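Local coordinates for protein argonaute (Marinitoga piezophila, PDB 5I4A) that uses short 5'-hydroxyl guide RNAs to bind complementary target DNA or RNA and cleave it, with manganese preferred for cutting DNA, at residues A375-D380 and L397-I402; K297-F302 and D371-I376. All coordinates share one frame; numbering follows the deposited sequence.

Contact 1: A375-D380 and L397-I402; sequences AIVLLD and LILQPI. With nucleotides of chain B.
L379 and P401 lie side by side at the end of a parallel strand pair that meets the 5' end of the guide RNA. With CG set anti to its own carbonyl carbon (chi1 -49°), the leucine chain runs alongside the proline ring and on to the first nucleotide. L379 CB passes I402 O at 3.9 Å, while CG rests about equally on that carbonyl and on P401 CB. Beyond the fork, CD2 comes only loosely against P401 CB. The other methyl, L379 CD1, is 3.8 Å from P401 CB and also reaches U1 of chain B, 3.5 Å from its O2 and near O4'. Strands 374-379 and 398-403, joined through helix 387-392, form a beta-alpha-beta crossover in the parallel sheet of the Mid domain. Their backbones alternate regularly: A375 N gives to I398 O, A375 O takes Q400 N, V377 N gives to Q400 O, V377 O takes I402 N, and L379 N gives to I402 O. The longest of these bonds is V377 N to Q400 O, 3.3 Å, with the donor 52° out of the carbonyl plane; the same oxygen also receives the hydroxyl of Y418 from helix 412-424. A proline can be accommodated at P401, whose nitrogen has no part in this pattern; its CA makes a CH...O contact with V377 O. On the face of A375 and V377, V377 CG2 is pressed to 3.5 Å from L399 CD1, tighter than usual van der Waals packing. On the face of I376, the two isoleucines run side by side, I376 CG2 against I402 CG2. I402 CG1, anti to the backbone N (chi1 -179°), extends instead to 3.3 Å from OP2 of A2 of chain B.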
loop_
_atom_site.group_PDB
_atom_site.type_symbol
_atom_site.label_atom_id
_atom_site.label_comp_id
_atom_site.label_asym_id
_atom_site.label_seq_id
_atom_site.Cartn_x
_atom_site.Cartn_y
_atom_site.Cartn_z
ATOM N N ALA A 375 0.495 -27.654 -9.897
ATOM C CA ALA A 375 0.025 -27.588 -11.274
ATOM C C ALA A 375 0.849 -26.515 -11.978
ATOM O O ALA A 375 0.601 -25.318 -11.822
ATOM C CB ALA A 375 -1.466 -27.293 -11.334
ATOM N N ILE A 376 1.847 -26.954 -12.744
ATOM C CA ILE A 376 2.660 -26.053 -13.561
ATOM C C ILE A 376 1.833 -25.695 -14.792
ATOM O O ILE A 376 1.720 -26.482 -15.738
ATOM C CB ILE A 376 4.004 -26.682 -13.936
ATOM C CG1 ILE A 376 4.832 -26.937 -12.669
ATOM C CG2 ILE A 376 4.765 -25.779 -14.899
ATOM C CD1 ILE A 376 5.996 -27.883 -12.871
ATOM N N VAL A 377 1.246 -24.507 -14.778
ATOM C CA VAL A 377 0.306 -24.070 -15.802
ATOM C C VAL A 377 1.007 -23.018 -16.647
ATOM O O VAL A 377 1.352 -21.939 -16.148
ATOM C CB VAL A 377 -0.983 -23.514 -15.183
ATOM C CG1 VAL A 377 -1.953 -23.078 -16.269
ATOM C CG2 VAL A 377 -1.607 -24.559 -14.271
ATOM N N LEU A 378 1.235 -23.334 -17.918
ATOM C CA LEU A 378 1.950 -22.432 -18.808
ATOM C C LEU A 378 0.985 -21.406 -19.386
ATOM O O LEU A 378 0.009 -21.767 -20.056
ATOM C CB LEU A 378 2.641 -23.214 -19.924
ATOM C CG LEU A 378 3.946 -23.926 -19.562
ATOM C CD1 LEU A 378 3.689 -25.219 -18.797
ATOM C CD2 LEU A 378 4.765 -24.187 -20.819
ATOM N N LEU A 379 1.253 -20.131 -19.118
ATOM C CA LEU A 379 0.467 -19.029 -19.650
ATOM C C LEU A 379 1.127 -18.499 -20.915
ATOM O O LEU A 379 2.345 -18.307 -20.955
ATOM C CB LEU A 379 0.336 -17.904 -18.621
ATOM C CG LEU A 379 -0.100 -18.270 -17.199
ATOM C CD1 LEU A 379 -0.080 -17.043 -16.305
ATOM C CD2 LEU A 379 -1.480 -18.917 -17.191
ATOM N N ASP A 380 0.317 -18.264 -21.949
ATOM C CA ASP A 380 0.849 -17.730 -23.198
ATOM C C ASP A 380 1.318 -16.289 -23.044
ATOM O O ASP A 380 2.279 -15.875 -23.701
ATOM C CB ASP A 380 -0.207 -17.827 -24.297
ATOM C CG ASP A 380 -0.412 -19.247 -24.777
ATOM O OD1 ASP A 380 0.594 -19.921 -25.083
ATOM O OD2 ASP A 380 -1.578 -19.692 -24.837
ATOM N N LEU A 397 -5.440 -29.268 -6.471
ATOM C CA LEU A 397 -4.141 -28.944 -7.040
ATOM C C LEU A 397 -3.689 -27.567 -6.572
ATOM O O LEU A 397 -4.502 -26.661 -6.371
ATOM C CB LEU A 397 -4.182 -28.971 -8.571
ATOM C CG LEU A 397 -4.603 -30.284 -9.233
ATOM C CD1 LEU A 397 -4.715 -30.103 -10.737
ATOM C CD2 LEU A 397 -3.619 -31.391 -8.899
ATOM N N ILE A 398 -2.377 -27.421 -6.407
ATOM C CA ILE A 398 -1.767 -26.153 -6.020
ATOM C C ILE A 398 -1.407 -25.426 -7.311
ATOM O O ILE A 398 -0.435 -25.772 -7.986
ATOM C CB ILE A 398 -0.543 -26.364 -5.125
ATOM C CG1 ILE A 398 -0.930 -27.144 -3.867
ATOM C CG2 ILE A 398 0.079 -25.024 -4.746
ATOM C CD1 ILE A 398 0.246 -27.500 -2.979
ATOM N N LEU A 399 -2.197 -24.413 -7.653
ATOM C CA LEU A 399 -2.038 -23.708 -8.917
ATOM C C LEU A 399 -0.726 -22.930 -8.927
ATOM O O LEU A 399 -0.491 -22.081 -8.060
ATOM C CB LEU A 399 -3.231 -22.780 -9.137
ATOM C CG LEU A 399 -3.309 -21.945 -10.413
ATOM C CD1 LEU A 399 -3.070 -22.814 -11.622
ATOM C CD2 LEU A 399 -4.665 -21.271 -10.504
ATOM N N GLN A 400 0.131 -23.220 -9.908
ATOM C CA GLN A 400 1.450 -22.599 -10.022
ATOM C C GLN A 400 1.674 -22.145 -11.458
ATOM O O GLN A 400 2.411 -22.789 -12.219
ATOM C CB GLN A 400 2.554 -23.560 -9.574
ATOM C CG GLN A 400 2.555 -23.873 -8.079
ATOM C CD GLN A 400 2.986 -22.687 -7.226
ATOM O OE1 GLN A 400 3.414 -21.658 -7.747
ATOM N NE2 GLN A 400 2.876 -22.832 -5.911
ATOM N N PRO A 401 1.078 -21.024 -11.857
ATOM C CA PRO A 401 1.230 -20.560 -13.240
ATOM C C PRO A 401 2.606 -19.960 -13.484
ATOM O O PRO A 401 3.273 -19.469 -12.571
ATOM C CB PRO A 401 0.131 -19.501 -13.391
ATOM C CG PRO A 401 -0.703 -19.581 -12.116
ATOM C CD PRO A 401 0.207 -20.137 -11.073
ATOM N N ILE A 402 3.025 -20.004 -14.747
ATOM C CA ILE A 402 4.292 -19.402 -15.157
ATOM C C ILE A 402 4.189 -19.007 -16.625
ATOM O O ILE A 402 3.593 -19.724 -17.435
ATOM C CB ILE A 402 5.486 -20.349 -14.899
ATOM C CG1 ILE A 402 6.802 -19.677 -15.308
ATOM C CG2 ILE A 402 5.297 -21.680 -15.623
ATOM C CD1 ILE A 402 8.041 -20.427 -14.874
ATOM O "O5'" U B 1 1.804 -14.801 -10.219
ATOM C "C5'" U B 1 1.886 -16.101 -10.793
ATOM C "C4'" U B 1 2.069 -16.046 -12.291
ATOM O "O4'" U B 1 0.839 -15.578 -12.906
ATOM C "C3'" U B 1 3.181 -15.122 -12.783
ATOM O "O3'" U B 1 3.848 -15.712 -13.899
ATOM C "C2'" U B 1 2.429 -13.872 -13.231
ATOM O "O2'" U B 1 3.074 -13.139 -14.253
ATOM C "C1'" U B 1 1.099 -14.446 -13.713
ATOM N N1 U B 1 -0.021 -13.512 -13.539
ATOM C C2 U B 1 -0.793 -13.153 -14.628
ATOM O O2 U B 1 -0.599 -13.583 -15.754
ATOM N N3 U B 1 -1.809 -12.269 -14.346
ATOM C C4 U B 1 -2.115 -11.721 -13.111
ATOM O O4 U B 1 -3.058 -10.939 -13.004
ATOM C C5 U B 1 -1.266 -12.142 -12.042
ATOM C C6 U B 1 -0.274 -12.999 -12.291
ATOM P P A B 2 5.434 -15.516 -14.068
ATOM O OP1 A B 2 5.691 -14.067 -14.238
ATOM O OP2 A B 2 5.937 -16.479 -15.078
ATOM O "O5'" A B 2 6.029 -15.921 -12.648
ATOM C "C5'" A B 2 5.865 -17.229 -12.117
ATOM C "C4'" A B 2 6.741 -17.424 -10.909
ATOM O "O4'" A B 2 8.130 -17.457 -11.331
ATOM C "C3'" A B 2 6.687 -16.300 -9.885
ATOM O "O3'" A B 2 5.599 -16.417 -8.986
ATOM C "C2'" A B 2 8.054 -16.382 -9.224
ATOM O "O2'" A B 2 8.105 -17.451 -8.291
ATOM C "C1'" A B 2 8.932 -16.742 -10.419
ATOM N N9 A B 2 9.428 -15.536 -11.109
ATOM C C8 A B 2 9.009 -15.029 -12.313
ATOM N N7 A B 2 9.636 -13.936 -12.679
ATOM C C5 A B 2 10.528 -13.710 -11.637
ATOM C C6 A B 2 11.486 -12.705 -11.412
ATOM N N6 A B 2 11.715 -11.696 -12.258
ATOM N N1 A B 2 12.206 -12.772 -10.270
ATOM C C2 A B 2 11.978 -13.781 -9.423
ATOM N N3 A B 2 11.104 -14.780 -9.530
ATOM C C4 A B 2 10.407 -14.685 -10.669
#

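Contact 2: K297-F302 and D371-I376; sequences KAIFFF and DNVMAI
K297 and D371 meet in a salt bridge at the open end of this parallel strand pair, K297 NZ standing 3.1 Å from D371 OD2. A bend at chi3 (-66°) carries the lysine chain alongside residues 371-373, and K297 CE passes N372 O at 3.3 Å on the way to D371. Two waters complete the polar work at this end. One accepts from K297 N and donates to N372 O; the second accepts from N372 N and, weakly, from K297 NZ. The side chain of N372 turns elsewhere, its ND2 donating to E428. Further in, the backbone of one strand serves the other without water. K297 O receives M374 N, and M374 O receives I299 N. I299 O takes I376 N at 2.9 Å, and I376 O is claimed by F301 N. A298 and F300 use their other edge, bonding to strands 337-340 and 350-352 and the residues beside them, so strand 295-302 is an inner strand of the Mid-domain sheet. On the face of A298 and F300 the packing is apolar: I376 CD1 lies 3.7 Å from F300 CE2 and 3.9 Å from A298 CB. On the other face F301 CE1 touches the methyl of A375. The F300 ring also meets F319 edge to face and lies against F340, so an alanine here would probably open a gap beside I376 CD1 and take an aromatic neighbour from F319 and F340. The salt bridge and the two bridging waters thus sit at the K297 and D371 end, where D371 is exposed, and the buried remainder relies on backbone bonds paired between the strands, with hydrophobic side chains packed on both faces.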
loop_
_atom_site.group_PDB
_atom_site.type_symbol
_atom_site.label_atom_id
_atom_site.label_comp_id
_atom_site.label_asym_id
_atom_site.label_seq_id
_atom_site.Cartn_x
_atom_site.Cartn_y
_atom_site.Cartn_z
ATOM N N LYS A 297 5.994 -32.847 -5.899
ATOM C CA LYS A 297 5.206 -33.532 -6.914
ATOM C C LYS A 297 4.522 -32.503 -7.805
ATOM O O LYS A 297 4.082 -31.453 -7.326
ATOM C CB LYS A 297 4.169 -34.456 -6.265
ATOM C CG LYS A 297 4.791 -35.579 -5.439
ATOM C CD LYS A 297 3.738 -36.437 -4.754
ATOM C CE LYS A 297 2.968 -35.644 -3.712
ATOM N NZ LYS A 297 2.042 -36.507 -2.926
ATOM N N ALA A 298 4.433 -32.801 -9.101
ATOM C CA ALA A 298 3.930 -31.806 -10.037
ATOM C C ALA A 298 3.380 -32.468 -11.291
ATOM O O ALA A 298 3.775 -33.580 -11.651
ATOM C CB ALA A 298 5.031 -30.806 -10.412
ATOM N N ILE A 299 2.453 -31.764 -11.943
ATOM C CA ILE A 299 1.977 -32.094 -13.280
ATOM C C ILE A 299 1.928 -30.801 -14.088
ATOM O O ILE A 299 2.015 -29.700 -13.542
ATOM C CB ILE A 299 0.596 -32.786 -13.277
ATOM C CG1 ILE A 299 -0.442 -31.928 -12.549
ATOM C CG2 ILE A 299 0.689 -34.181 -12.665
ATOM C CD1 ILE A 299 -1.840 -32.510 -12.585
ATOM N N PHE A 300 1.780 -30.945 -15.404
ATOM C CA PHE A 300 1.872 -29.830 -16.338
ATOM C C PHE A 300 0.540 -29.592 -17.040
ATOM O O PHE A 300 -0.157 -30.544 -17.414
ATOM C CB PHE A 300 2.959 -30.079 -17.399
ATOM C CG PHE A 300 4.344 -30.240 -16.838
ATOM C CD1 PHE A 300 4.809 -31.486 -16.450
ATOM C CD2 PHE A 300 5.187 -29.146 -16.717
ATOM C CE1 PHE A 300 6.088 -31.634 -15.941
ATOM C CE2 PHE A 300 6.464 -29.290 -16.208
ATOM C CZ PHE A 300 6.913 -30.534 -15.820
ATOM N N PHE A 301 0.199 -28.319 -17.232
ATOM C CA PHE A 301 -0.974 -27.919 -18.003
ATOM C C PHE A 301 -0.539 -26.953 -19.095
ATOM O O PHE A 301 0.071 -25.918 -18.808
ATOM C CB PHE A 301 -2.039 -27.270 -17.113
ATOM C CG PHE A 301 -2.765 -28.242 -16.224
ATOM C CD1 PHE A 301 -2.272 -28.551 -14.968
ATOM C CD2 PHE A 301 -3.938 -28.843 -16.648
ATOM C CE1 PHE A 301 -2.940 -29.448 -14.147
ATOM C CE2 PHE A 301 -4.607 -29.737 -15.834
ATOM C CZ PHE A 301 -4.107 -30.042 -14.586
ATOM N N PHE A 302 -0.861 -27.286 -20.340
ATOM C CA PHE A 302 -0.535 -26.449 -21.482
ATOM C C PHE A 302 -1.817 -25.937 -22.124
ATOM O O PHE A 302 -2.856 -26.603 -22.093
ATOM C CB PHE A 302 0.297 -27.212 -22.517
ATOM C CG PHE A 302 1.580 -27.769 -21.968
ATOM C CD1 PHE A 302 1.610 -29.018 -21.370
ATOM C CD2 PHE A 302 2.760 -27.053 -22.062
ATOM C CE1 PHE A 302 2.784 -29.532 -20.870
ATOM C CE2 PHE A 302 3.938 -27.565 -21.564
ATOM C CZ PHE A 302 3.948 -28.806 -20.965
ATOM N N ASP A 371 -2.820 -35.105 -1.637
ATOM C CA ASP A 371 -1.613 -34.476 -1.105
ATOM C C ASP A 371 -1.261 -33.197 -1.857
ATOM O O ASP A 371 -2.095 -32.637 -2.576
ATOM C CB ASP A 371 -0.433 -35.449 -1.145
ATOM C CG ASP A 371 -0.823 -36.849 -0.728
ATOM O OD1 ASP A 371 -1.935 -37.016 -0.186
ATOM O OD2 ASP A 371 -0.023 -37.783 -0.942
ATOM N N ASN A 372 -0.023 -32.730 -1.693
ATOM C CA ASN A 372 0.441 -31.489 -2.305
ATOM C C ASN A 372 0.999 -31.803 -3.686
ATOM O O ASN A 372 2.038 -32.460 -3.809
ATOM C CB ASN A 372 1.501 -30.823 -1.434
ATOM C CG ASN A 372 1.079 -30.718 0.017
ATOM O OD1 ASN A 372 -0.002 -30.222 0.325
ATOM N ND2 ASN A 372 1.932 -31.203 0.918
ATOM N N VAL A 373 0.317 -31.333 -4.727
ATOM C CA VAL A 373 0.767 -31.515 -6.102
ATOM C C VAL A 373 0.676 -30.171 -6.804
ATOM O O VAL A 373 -0.398 -29.554 -6.840
ATOM C CB VAL A 373 -0.054 -32.580 -6.851
ATOM C CG1 VAL A 373 0.352 -32.624 -8.323
ATOM C CG2 VAL A 373 0.144 -33.944 -6.210
ATOM N N MET A 374 1.797 -29.720 -7.352
ATOM C CA MET A 374 1.852 -28.453 -8.062
ATOM C C MET A 374 1.307 -28.612 -9.475
ATOM O O MET A 374 1.620 -29.579 -10.173
ATOM C CB MET A 374 3.289 -27.942 -8.123
ATOM C CG MET A 374 3.963 -27.852 -6.769
ATOM S SD MET A 374 3.171 -26.616 -5.732
ATOM C CE MET A 374 3.850 -27.047 -4.142
ATOM N N ALA A 375 0.495 -27.654 -9.897
ATOM C CA ALA A 375 0.025 -27.588 -11.274
ATOM C C ALA A 375 0.849 -26.515 -11.978
ATOM O O ALA A 375 0.601 -25.318 -11.822
ATOM C CB ALA A 375 -1.466 -27.293 -11.334
ATOM N N ILE A 376 1.847 -26.954 -12.744
ATOM C CA ILE A 376 2.660 -26.053 -13.561
ATOM C C ILE A 376 1.833 -25.695 -14.792
ATOM O O ILE A 376 1.720 -26.482 -15.738
ATOM C CB ILE A 376 4.004 -26.682 -13.936
ATOM C CG1 ILE A 376 4.832 -26.937 -12.669
ATOM C CG2 ILE A 376 4.765 -25.779 -14.899
ATOM C CD1 ILE A 376 5.996 -27.883 -12.871
HETATM O O HOH W 1 4.656 -31.329 -3.854
HETATM O O HOH W 2 2.533 -34.217 -0.938
#

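Strand 374-379 serves both contacts, sharing A375 and I376: one edge of it binds 397-402 in contact 1, the other binds 297-302 in contact 2, and the contact centres lie about 8 Å apart. Two further probable hydrogen bonds tie the contacts together: I398 N is 2.9 Å from V373 O, and L378 N 3.0 Å from F301 O. M374 SD also packs against I398 CG2. Contact 1 touches the first two guide nucleotides directly, whereas the nearest atom of contact 2 is about 9 Å from the RNA, one strand further back. Both lie away from the catalytic residues of the PIWI domain.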